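Local coordinates for protein alpha-L-rhamnosidase (Klebsiella oxytoca, PDB 4XHC) that hydrolyses terminal alpha-L-rhamnose residues from glycosides, as a two-domain family GH78 alpha-L-rhamnosidase, and holds rhamnose in its pocket, at residues 301-313 with 325-339. Sequence-based numbering, arbitrary orientation.
With RAM (alpha-L-rhamnopyranose), chain C.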
ATOM      1  N   LEU A 301      34.702  -1.312 -10.126  1.00 46.30           N
ATOM      2  CA  LEU A 301      35.399  -0.035 -10.087  1.00 45.85           C
ATOM      3  C   LEU A 301      36.887  -0.198  -9.737  1.00 46.51           C
ATOM      4  O   LEU A 301      37.256  -0.857  -8.771  1.00 49.45           O
ATOM      5  CB  LEU A 301      34.714   0.894  -9.086  1.00 44.82           C
ATOM      6  CG  LEU A 301      33.328   1.420  -9.498  1.00 45.04           C
ATOM      7  CD1 LEU A 301      32.588   1.990  -8.302  1.00 44.03           C
ATOM      8  CD2 LEU A 301      33.418   2.470 -10.603  1.00 46.30           C
ATOM      9  N   PHE A 302      37.741   0.413 -10.545  1.00 47.44           N
ATOM     10  CA  PHE A 302      39.189   0.353 -10.368  1.00 46.47           C
ATOM     11  C   PHE A 302      39.599   0.690  -8.937  1.00 46.41           C
ATOM     12  O   PHE A 302      40.375  -0.048  -8.329  1.00 47.37           O
ATOM     13  CB  PHE A 302      39.831   1.319 -11.354  1.00 45.91           C
ATOM     14  CG  PHE A 302      41.341   1.322 -11.351  1.00 47.40           C
ATOM     15  CD1 PHE A 302      42.062   0.383 -12.085  1.00 47.73           C
ATOM     16  CD2 PHE A 302      42.039   2.319 -10.680  1.00 46.92           C
ATOM     17  CE1 PHE A 302      43.446   0.419 -12.124  1.00 48.53           C
ATOM     18  CE2 PHE A 302      43.419   2.350 -10.704  1.00 47.94           C
ATOM     19  CZ  PHE A 302      44.125   1.401 -11.428  1.00 49.13           C
ATOM     20  N   ASP A 303      39.064   1.786  -8.398  1.00 45.80           N
ATOM     21  CA  ASP A 303      39.489   2.274  -7.081  1.00 46.38           C
ATOM     22  C   ASP A 303      38.941   1.438  -5.933  1.00 46.38           C
ATOM     23  O   ASP A 303      39.684   1.079  -5.016  1.00 46.28           O
ATOM     24  CB  ASP A 303      39.201   3.785  -6.870  1.00 46.91           C
ATOM     25  CG  ASP A 303      37.738   4.182  -7.098  1.00 48.15           C
ATOM     26  OD1 ASP A 303      37.001   3.490  -7.841  1.00 48.93           O
ATOM     27  OD2 ASP A 303      37.338   5.247  -6.571  1.00 48.42           O
ATOM     28  N   TYR A 304      37.655   1.107  -5.996  1.00 46.19           N
ATOM     29  CA  TYR A 304      37.021   0.286  -4.964  1.00 45.59           C
ATOM     30  C   TYR A 304      37.641  -1.108  -4.857  1.00 47.46           C
ATOM     31  O   TYR A 304      37.768  -1.650  -3.758  1.00 50.19           O
ATOM     32  CB  TYR A 304      35.513   0.181  -5.216  1.00 45.27           C
ATOM     33  CG  TYR A 304      34.719   1.389  -4.767  1.00 43.72           C
ATOM     34  CD1 TYR A 304      35.310   2.646  -4.681  1.00 42.69           C
ATOM     35  CD2 TYR A 304      33.372   1.280  -4.459  1.00 42.84           C
ATOM     36  CE1 TYR A 304      34.593   3.744  -4.271  1.00 42.67           C
ATOM     37  CE2 TYR A 304      32.649   2.386  -4.063  1.00 42.21           C
ATOM     38  CZ  TYR A 304      33.268   3.611  -3.975  1.00 41.70           C
ATOM     39  OH  TYR A 304      32.575   4.724  -3.572  1.00 42.64           O
ATOM     40  N   SER A 305      38.037  -1.681  -5.989  1.00 47.19           N
ATOM     41  CA  SER A 305      38.757  -2.954  -5.980  1.00 49.09           C
ATOM     42  C   SER A 305      40.076  -2.832  -5.216  1.00 47.86           C
ATOM     43  O   SER A 305      40.346  -3.610  -4.313  1.00 46.51           O
ATOM     44  CB  SER A 305      39.016  -3.452  -7.409  1.00 49.89           C
ATOM     45  OG  SER A 305      40.092  -4.370  -7.430  1.00 50.26           O
ATOM     46  N   LEU A 306      40.877  -1.837  -5.577  1.00 47.48           N
ATOM     47  CA  LEU A 306      42.146  -1.596  -4.896  1.00 47.60           C
ATOM     48  C   LEU A 306      41.987  -1.289  -3.408  1.00 47.07           C
ATOM     49  O   LEU A 306      42.892  -1.562  -2.628  1.00 48.45           O
ATOM     50  CB  LEU A 306      42.902  -0.450  -5.558  1.00 47.56           C
ATOM     51  CG  LEU A 306      43.561  -0.802  -6.885  1.00 50.02           C
ATOM     52  CD1 LEU A 306      43.820   0.450  -7.708  1.00 50.43           C
ATOM     53  CD2 LEU A 306      44.848  -1.586  -6.659  1.00 51.77           C
ATOM     54  N   PHE A 307      40.848  -0.718  -3.016  1.00 46.13           N
ATOM     55  CA  PHE A 307      40.621  -0.374  -1.618  1.00 46.40           C
ATOM     56  C   PHE A 307      40.471  -1.603  -0.734  1.00 46.59           C
ATOM     57  O   PHE A 307      40.637  -1.503   0.479  1.00 47.29           O
ATOM     58  CB  PHE A 307      39.398   0.538  -1.436  1.00 46.65           C
ATOM     59  CG  PHE A 307      39.587   1.952  -1.936  1.00 45.99           C
ATOM     60  CD1 PHE A 307      40.811   2.594  -1.863  1.00 46.75           C
ATOM     61  CD2 PHE A 307      38.504   2.658  -2.437  1.00 46.79           C
ATOM     62  CE1 PHE A 307      40.958   3.893  -2.321  1.00 47.85           C
ATOM     63  CE2 PHE A 307      38.639   3.962  -2.886  1.00 46.48           C
ATOM     64  CZ  PHE A 307      39.870   4.580  -2.832  1.00 46.67           C
ATOM     65  N   PHE A 308      40.184  -2.755  -1.327  1.00 46.20           N
ATOM     66  CA  PHE A 308      40.226  -3.998  -0.574  1.00 49.33           C
ATOM     67  C   PHE A 308      41.564  -4.134   0.156  1.00 52.34           C
ATOM     68  O   PHE A 308      41.615  -4.570   1.313  1.00 55.09           O
ATOM     69  CB  PHE A 308      40.012  -5.202  -1.492  1.00 50.18           C
ATOM     70  CG  PHE A 308      39.841  -6.499  -0.754  1.00 51.45           C
ATOM     71  CD1 PHE A 308      38.584  -6.910  -0.333  1.00 51.77           C
ATOM     72  CD2 PHE A 308      40.937  -7.304  -0.466  1.00 52.27           C
ATOM     73  CE1 PHE A 308      38.425  -8.103   0.354  1.00 53.03           C
ATOM     74  CE2 PHE A 308      40.783  -8.495   0.221  1.00 53.20           C
ATOM     75  CZ  PHE A 308      39.526  -8.897   0.629  1.00 53.51           C
ATOM     76  N   VAL A 309      42.645  -3.738  -0.508  1.00 52.64           N
ATOM     77  CA  VAL A 309      43.968  -3.828   0.089  1.00 55.56           C
ATOM     78  C   VAL A 309      44.067  -2.933   1.314  1.00 56.58           C
ATOM     79  O   VAL A 309      44.573  -3.370   2.357  1.00 58.01           O
ATOM     80  CB  VAL A 309      45.083  -3.420  -0.892  1.00 56.10           C
ATOM     81  CG1 VAL A 309      46.448  -3.504  -0.218  1.00 57.02           C
ATOM     82  CG2 VAL A 309      45.045  -4.291  -2.138  1.00 57.42           C
ATOM     83  N   ASP A 310      43.605  -1.687   1.194  1.00 54.45           N
ATOM     84  CA  ASP A 310      43.768  -0.742   2.299  1.00 55.92           C
ATOM     85  C   ASP A 310      42.862  -1.114   3.481  1.00 57.19           C
ATOM     86  O   ASP A 310      43.266  -0.965   4.638  1.00 59.47           O
ATOM     87  CB  ASP A 310      43.551   0.712   1.854  1.00 54.43           C
ATOM     88  CG  ASP A 310      44.040   1.741   2.902  1.00 55.29           C
ATOM     89  OD1 ASP A 310      45.153   1.604   3.470  1.00 55.89           O
ATOM     90  OD2 ASP A 310      43.292   2.700   3.161  1.00 52.54           O
ATOM     91  N   VAL A 311      41.666  -1.627   3.201  1.00 55.38           N
ATOM     92  CA  VAL A 311      40.786  -2.086   4.277  1.00 55.72           C
ATOM     93  C   VAL A 311      41.422  -3.249   5.039  1.00 56.44           C
ATOM     94  O   VAL A 311      41.366  -3.284   6.267  1.00 57.97           O
ATOM     95  CB  VAL A 311      39.387  -2.506   3.770  1.00 54.68           C
ATOM     96  CG1 VAL A 311      38.547  -3.037   4.925  1.00 55.50           C
ATOM     97  CG2 VAL A 311      38.684  -1.328   3.111  1.00 53.04           C
ATOM     98  N   LEU A 312      42.007  -4.198   4.310  1.00 55.55           N
ATOM     99  CA  LEU A 312      42.669  -5.342   4.939  1.00 57.00           C
ATOM    100  C   LEU A 312      43.858  -4.891   5.778  1.00 57.62           C
ATOM    101  O   LEU A 312      44.051  -5.372   6.894  1.00 60.57           O
ATOM    102  CB  LEU A 312      43.125  -6.358   3.892  1.00 57.13           C
ATOM    103  CG  LEU A 312      43.661  -7.701   4.407  1.00 59.36           C
ATOM    104  CD1 LEU A 312      42.645  -8.425   5.271  1.00 61.13           C
ATOM    105  CD2 LEU A 312      44.069  -8.595   3.246  1.00 60.06           C
ATOM    106  N   TYR A 313      44.641  -3.957   5.248  1.00 56.76           N
ATOM    107  CA  TYR A 313      45.779  -3.412   5.984  1.00 57.91           C
ATOM    108  C   TYR A 313      45.336  -2.697   7.278  1.00 58.38           C
ATOM    109  O   TYR A 313      45.886  -2.975   8.352  1.00 59.08           O
ATOM    110  CB  TYR A 313      46.627  -2.488   5.088  1.00 57.32           C
ATOM    111  CG  TYR A 313      47.681  -1.724   5.856  1.00 58.31           C
ATOM    112  CD1 TYR A 313      48.825  -2.361   6.323  1.00 60.43           C
ATOM    113  CD2 TYR A 313      47.516  -0.365   6.144  1.00 57.74           C
ATOM    114  CE1 TYR A 313      49.783  -1.667   7.049  1.00 62.58           C
ATOM    115  CE2 TYR A 313      48.469   0.339   6.864  1.00 59.43           C
ATOM    116  CZ  TYR A 313      49.597  -0.317   7.313  1.00 61.87           C
ATOM    117  OH  TYR A 313      50.529   0.373   8.037  1.00 63.71           O
ATOM    118  N   ALA A 325      44.085 -11.922   7.923  1.00 66.61           N
ATOM    119  CA  ALA A 325      44.899 -11.201   6.955  1.00 68.03           C
ATOM    120  C   ALA A 325      45.672 -12.165   6.066  1.00 70.19           C
ATOM    121  O   ALA A 325      45.802 -11.929   4.871  1.00 70.82           O
ATOM    122  CB  ALA A 325      45.842 -10.242   7.658  1.00 68.94           C
ATOM    123  N   ARG A 326      46.178 -13.249   6.645  1.00 72.59           N
ATOM    124  CA  ARG A 326      46.848 -14.284   5.859  1.00 75.97           C
ATOM    125  C   ARG A 326      45.884 -14.993   4.908  1.00 73.33           C
ATOM    126  O   ARG A 326      46.240 -15.282   3.778  1.00 74.03           O
ATOM    127  CB  ARG A 326      47.532 -15.313   6.773  1.00 82.85           C
ATOM    128  CG  ARG A 326      48.147 -16.511   6.048  1.00 86.31           C
ATOM    129  CD  ARG A 326      48.834 -17.455   7.020  1.00 91.11           C
ATOM    130  NE  ARG A 326      50.078 -16.877   7.531  1.00 95.69           N
ATOM    131  CZ  ARG A 326      50.275 -16.382   8.761  1.00 97.37           C
ATOM    132  NH1 ARG A 326      49.311 -16.376   9.686  1.00 95.40           N
ATOM    133  NH2 ARG A 326      51.475 -15.888   9.069  1.00 99.32           N
ATOM    134  N   GLU A 327      44.675 -15.290   5.366  1.00 72.40           N
ATOM    135  CA  GLU A 327      43.708 -16.006   4.532  1.00 71.41           C
ATOM    136  C   GLU A 327      43.247 -15.155   3.340  1.00 68.03           C
ATOM    137  O   GLU A 327      43.076 -15.662   2.233  1.00 67.55           O
ATOM    138  CB  GLU A 327      42.509 -16.468   5.376  1.00 72.65           C
ATOM    139  CG  GLU A 327      41.634 -17.505   4.674  1.00 74.48           C
ATOM    140  CD  GLU A 327      40.646 -18.206   5.597  1.00 75.60           C
ATOM    141  OE1 GLU A 327      39.714 -17.543   6.110  1.00 75.25           O
ATOM    142  OE2 GLU A 327      40.781 -19.437   5.778  1.00 77.08           O
ATOM    143  N   LEU A 328      43.081 -13.857   3.565  1.00 65.09           N
ATOM    144  CA  LEU A 328      42.552 -12.971   2.543  1.00 63.41           C
ATOM    145  C   LEU A 328      43.606 -12.251   1.702  1.00 62.18           C
ATOM    146  O   LEU A 328      43.250 -11.536   0.761  1.00 60.64           O
ATOM    147  CB  LEU A 328      41.617 -11.939   3.191  1.00 63.14           C
ATOM    148  CG  LEU A 328      40.332 -12.514   3.800  1.00 63.14           C
ATOM    149  CD1 LEU A 328      39.412 -11.394   4.260  1.00 61.49           C
ATOM    150  CD2 LEU A 328      39.605 -13.417   2.813  1.00 63.51           C
ATOM    151  N   TRP A 329      44.884 -12.428   2.031  1.00 62.76           N
ATOM    152  CA  TRP A 329      45.968 -11.786   1.283  1.00 60.98           C
ATOM    153  C   TRP A 329      45.912 -12.084  -0.228  1.00 59.47           C
ATOM    154  O   TRP A 329      46.023 -11.163  -1.031  1.00 58.43           O
ATOM    155  CB  TRP A 329      47.333 -12.145   1.884  1.00 64.35           C
ATOM    156  CG  TRP A 329      48.499 -11.977   0.945  1.00 65.94           C
ATOM    157  CD1 TRP A 329      49.322 -12.959   0.484  1.00 67.70           C
ATOM    158  CD2 TRP A 329      48.959 -10.753   0.356  1.00 64.71           C
ATOM    159  NE1 TRP A 329      50.264 -12.425  -0.358  1.00 68.34           N
ATOM    160  CE2 TRP A 329      50.064 -11.073  -0.452  1.00 66.15           C
ATOM    161  CE3 TRP A 329      48.537  -9.422   0.430  1.00 63.59           C
ATOM    162  CZ2 TRP A 329      50.762 -10.112  -1.177  1.00 66.16           C
ATOM    163  CZ3 TRP A 329      49.224  -8.468  -0.298  1.00 63.83           C
ATOM    164  CH2 TRP A 329      50.327  -8.818  -1.091  1.00 64.89           C
ATOM    165  N   PRO A 330      45.744 -13.359  -0.623  1.00 60.06           N
ATOM    166  CA  PRO A 330      45.611 -13.637  -2.060  1.00 58.97           C
ATOM    167  C   PRO A 330      44.542 -12.813  -2.773  1.00 56.69           C
ATOM    168  O   PRO A 330      44.762 -12.397  -3.906  1.00 56.64           O
ATOM    169  CB  PRO A 330      45.272 -15.129  -2.095  1.00 61.20           C
ATOM    170  CG  PRO A 330      45.944 -15.690  -0.882  1.00 62.40           C
ATOM    171  CD  PRO A 330      45.908 -14.603   0.163  1.00 61.75           C
ATOM    172  N   THR A 331      43.402 -12.568  -2.129  1.00 56.35           N
ATOM    173  CA  THR A 331      42.384 -11.692  -2.715  1.00 54.63           C
ATOM    174  C   THR A 331      42.966 -10.276  -2.932  1.00 54.43           C
ATOM    175  O   THR A 331      42.836  -9.705  -4.019  1.00 52.91           O
ATOM    176  CB  THR A 331      41.084 -11.634  -1.858  1.00 54.34           C
ATOM    177  OG1 THR A 331      40.447 -12.914  -1.836  1.00 54.64           O
ATOM    178  CG2 THR A 331      40.077 -10.647  -2.432  1.00 53.07           C
ATOM    179  N   ALA A 332      43.622  -9.728  -1.906  1.00 55.57           N
ATOM    180  CA  ALA A 332      44.237  -8.395  -1.987  1.00 54.42           C
ATOM    181  C   ALA A 332      45.265  -8.330  -3.101  1.00 56.65           C
ATOM    182  O   ALA A 332      45.219  -7.426  -3.939  1.00 57.74           O
ATOM    183  CB  ALA A 332      44.890  -8.024  -0.669  1.00 54.77           C
ATOM    184  N   ARG A 333      46.183  -9.296  -3.111  1.00 58.75           N
ATOM    185  CA  ARG A 333      47.223  -9.375  -4.130  1.00 60.88           C
ATOM    186  C   ARG A 333      46.643  -9.404  -5.542  1.00 62.37           C
ATOM    187  O   ARG A 333      47.189  -8.781  -6.450  1.00 63.10           O
ATOM    188  CB  ARG A 333      48.091 -10.618  -3.920  1.00 64.33           C
ATOM    189  CG  ARG A 333      49.190 -10.805  -4.961  1.00 66.01           C
ATOM    190  CD  ARG A 333      49.893 -12.130  -4.781  1.00 69.52           C
ATOM    191  NE  ARG A 333      48.978 -13.240  -5.016  1.00 71.61           N
ATOM    192  CZ  ARG A 333      49.089 -14.452  -4.472  1.00 75.73           C
ATOM    193  NH1 ARG A 333      50.077 -14.753  -3.638  1.00 78.11           N
ATOM    194  NH2 ARG A 333      48.192 -15.380  -4.762  1.00 77.54           N
ATOM    195  N   ARG A 334      45.549 -10.137  -5.731  1.00 64.16           N
ATOM    196  CA  ARG A 334      44.929 -10.263  -7.053  1.00 64.96           C
ATOM    197  C   ARG A 334      44.362  -8.930  -7.548  1.00 60.98           C
ATOM    198  O   ARG A 334      44.358  -8.665  -8.754  1.00 59.87           O
ATOM    199  CB  ARG A 334      43.828 -11.326  -7.026  1.00 67.99           C
ATOM    200  CG  ARG A 334      43.283 -11.710  -8.391  1.00 71.93           C
ATOM    201  CD  ARG A 334      43.990 -12.921  -8.985  1.00 77.89           C
ATOM    202  NE  ARG A 334      43.482 -13.186 -10.332  1.00 83.41           N
ATOM    203  CZ  ARG A 334      43.936 -12.615 -11.452  1.00 87.66           C
ATOM    204  NH1 ARG A 334      44.950 -11.753 -11.427  1.00 91.44           N
ATOM    205  NH2 ARG A 334      43.376 -12.912 -12.621  1.00 89.21           N
ATOM    206  N   GLN A 335      43.892  -8.090  -6.628  1.00 57.95           N
ATOM    207  CA  GLN A 335      43.366  -6.782  -7.017  1.00 57.27           C
ATOM    208  C   GLN A 335      44.482  -5.921  -7.605  1.00 58.28           C
ATOM    209  O   GLN A 335      44.263  -5.165  -8.551  1.00 55.62           O
ATOM    210  CB  GLN A 335      42.708  -6.056  -5.834  1.00 55.58           C
ATOM    211  CG  GLN A 335      41.587  -6.815  -5.129  1.00 55.13           C
ATOM    212  CD  GLN A 335      40.658  -7.569  -6.074  1.00 54.55           C
ATOM    213  OE1 GLN A 335      39.923  -6.967  -6.849  1.00 53.88           O
ATOM    214  NE2 GLN A 335      40.664  -8.891  -5.986  1.00 56.83           N
ATOM    215  N   VAL A 336      45.682  -6.063  -7.047  1.00 59.90           N
ATOM    216  CA  VAL A 336      46.852  -5.359  -7.546  1.00 58.64           C
ATOM    217  C   VAL A 336      47.305  -5.913  -8.893  1.00 58.23           C
ATOM    218  O   VAL A 336      47.601  -5.139  -9.781  1.00 58.64           O
ATOM    219  CB  VAL A 336      48.010  -5.415  -6.533  1.00 60.62           C
ATOM    220  CG1 VAL A 336      49.245  -4.735  -7.098  1.00 62.05           C
ATOM    221  CG2 VAL A 336      47.601  -4.763  -5.221  1.00 59.66           C
ATOM    222  N   GLU A 337      47.374  -7.235  -9.045  1.00 60.77           N
ATOM    223  CA  GLU A 337      47.770  -7.851 -10.327  1.00 64.39           C
ATOM    224  C   GLU A 337      46.896  -7.263 -11.434  1.00 61.47           C
ATOM    225  O   GLU A 337      47.397  -6.810 -12.454  1.00 59.85           O
ATOM    226  CB  GLU A 337      47.625  -9.398 -10.322  1.00 70.03           C
ATOM    227  CG  GLU A 337      48.694 -10.227  -9.579  1.00 76.14           C
ATOM    228  CD  GLU A 337      48.290 -11.719  -9.369  1.00 83.12           C
ATOM    229  OE1 GLU A 337      47.598 -12.300 -10.239  1.00 86.43           O
ATOM    230  OE2 GLU A 337      48.654 -12.337  -8.335  1.00 81.16           O
ATOM    231  N   LEU A 338      45.586  -7.251 -11.205  1.00 60.85           N
ATOM    232  CA  LEU A 338      44.623  -6.777 -12.209  1.00 59.41           C
ATOM    233  C   LEU A 338      44.721  -5.280 -12.464  1.00 57.34           C
ATOM    234  O   LEU A 338      44.752  -4.849 -13.614  1.00 58.92           O
ATOM    235  CB  LEU A 338      43.198  -7.134 -11.805  1.00 57.80           C
ATOM    236  CG  LEU A 338      42.889  -8.634 -11.847  1.00 59.87           C
ATOM    237  CD1 LEU A 338      41.580  -8.904 -11.129  1.00 58.23           C
ATOM    238  CD2 LEU A 338      42.845  -9.152 -13.284  1.00 61.69           C
ATOM    239  N   ALA A 339      44.802  -4.489 -11.403  1.00 54.88           N
ATOM    240  CA  ALA A 339      44.965  -3.044 -11.558  1.00 54.67           C
ATOM    241  C   ALA A 339      46.218  -2.657 -12.371  1.00 56.09           C
ATOM    242  O   ALA A 339      46.148  -1.799 -13.247  1.00 57.44           O
ATOM    243  CB  ALA A 339      44.981  -2.366 -10.200  1.00 54.21           C
TER
HETATM  244  C1  RAM C 900      26.565   5.760  -4.894  1.00 42.92           C
HETATM  245  C2  RAM C 900      26.609   5.966  -3.393  1.00 43.00           C
HETATM  246  C3  RAM C 900      27.689   5.106  -2.764  1.00 44.08           C
HETATM  247  C4  RAM C 900      28.933   5.149  -3.636  1.00 44.03           C
HETATM  248  C5  RAM C 900      28.630   4.452  -4.952  1.00 45.45           C
HETATM  249  C6  RAM C 900      29.395   5.022  -6.120  1.00 47.24           C
HETATM  250  O1  RAM C 900      25.248   5.706  -5.279  1.00 43.00           O
HETATM  251  O2  RAM C 900      26.928   7.332  -3.184  1.00 43.68           O
HETATM  252  O3  RAM C 900      28.005   5.568  -1.450  1.00 46.08           O
HETATM  253  O4  RAM C 900      30.007   4.481  -3.000  1.00 43.03           O
HETATM  254  O5  RAM C 900      27.222   4.551  -5.257  1.00 45.97           O
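Phe308 packs as a knob into a hole of Leu328, Thr331, Ala332 and Gln335, a clear example of two consecutive, roughly antiparallel helices meshing, their short axes at 144°. With chi1 at -171°, CG lies anti to the backbone N and the ring reaches across the interface. CG2 of Thr331 sits over one ring face, a CH-pi contact 3.8 Å from the ring centroid, while the carbonyl oxygen of Leu328 meets the edge. The backbones come closest at Val309 and Ala332, whose CA atoms are 5.0 Å apart; Val309 CG2 and Leu312 CD2 both touch the Ala332 methyl. Toward Ala339 the contact is mostly apolar, Leu306 CD2 lying 3.6 Å from Ala339 CB, and the edge of the Phe302 ring at CE1 meets both Ala339 CB and Ala339 O.

One polar bond crosses this buried seam. Ser305 OG donates to Gln335 OE1 at 2.7 Å, in the carbonyl plane and on a lone pair. A bend at chi2 (-40°) folds the Gln335 side chain back, and its NE2 donates to Thr331 O at 3.0 Å. Gly282 O and Val284 N also bond this amide, so both its ends are held and its rotation is fixed. By contrast, the outer side of helix 325-339 is more open and charged: Arg333 and Arg334 share Glu337, and Arg333 also pairs with Glu390.

One turn before Phe308, Tyr304 OH donates to rhamnose O4 at 2.6 Å without touching 325-339. The pair is consistent with a helical hairpin of the GH78 (alpha/alpha)6 barrel; helix 264-276 borders Phe308 and Leu328, helix 368-389 meets Ala325 and Trp329, and helix 391-412 packs on Trp329, Arg333 and Val336.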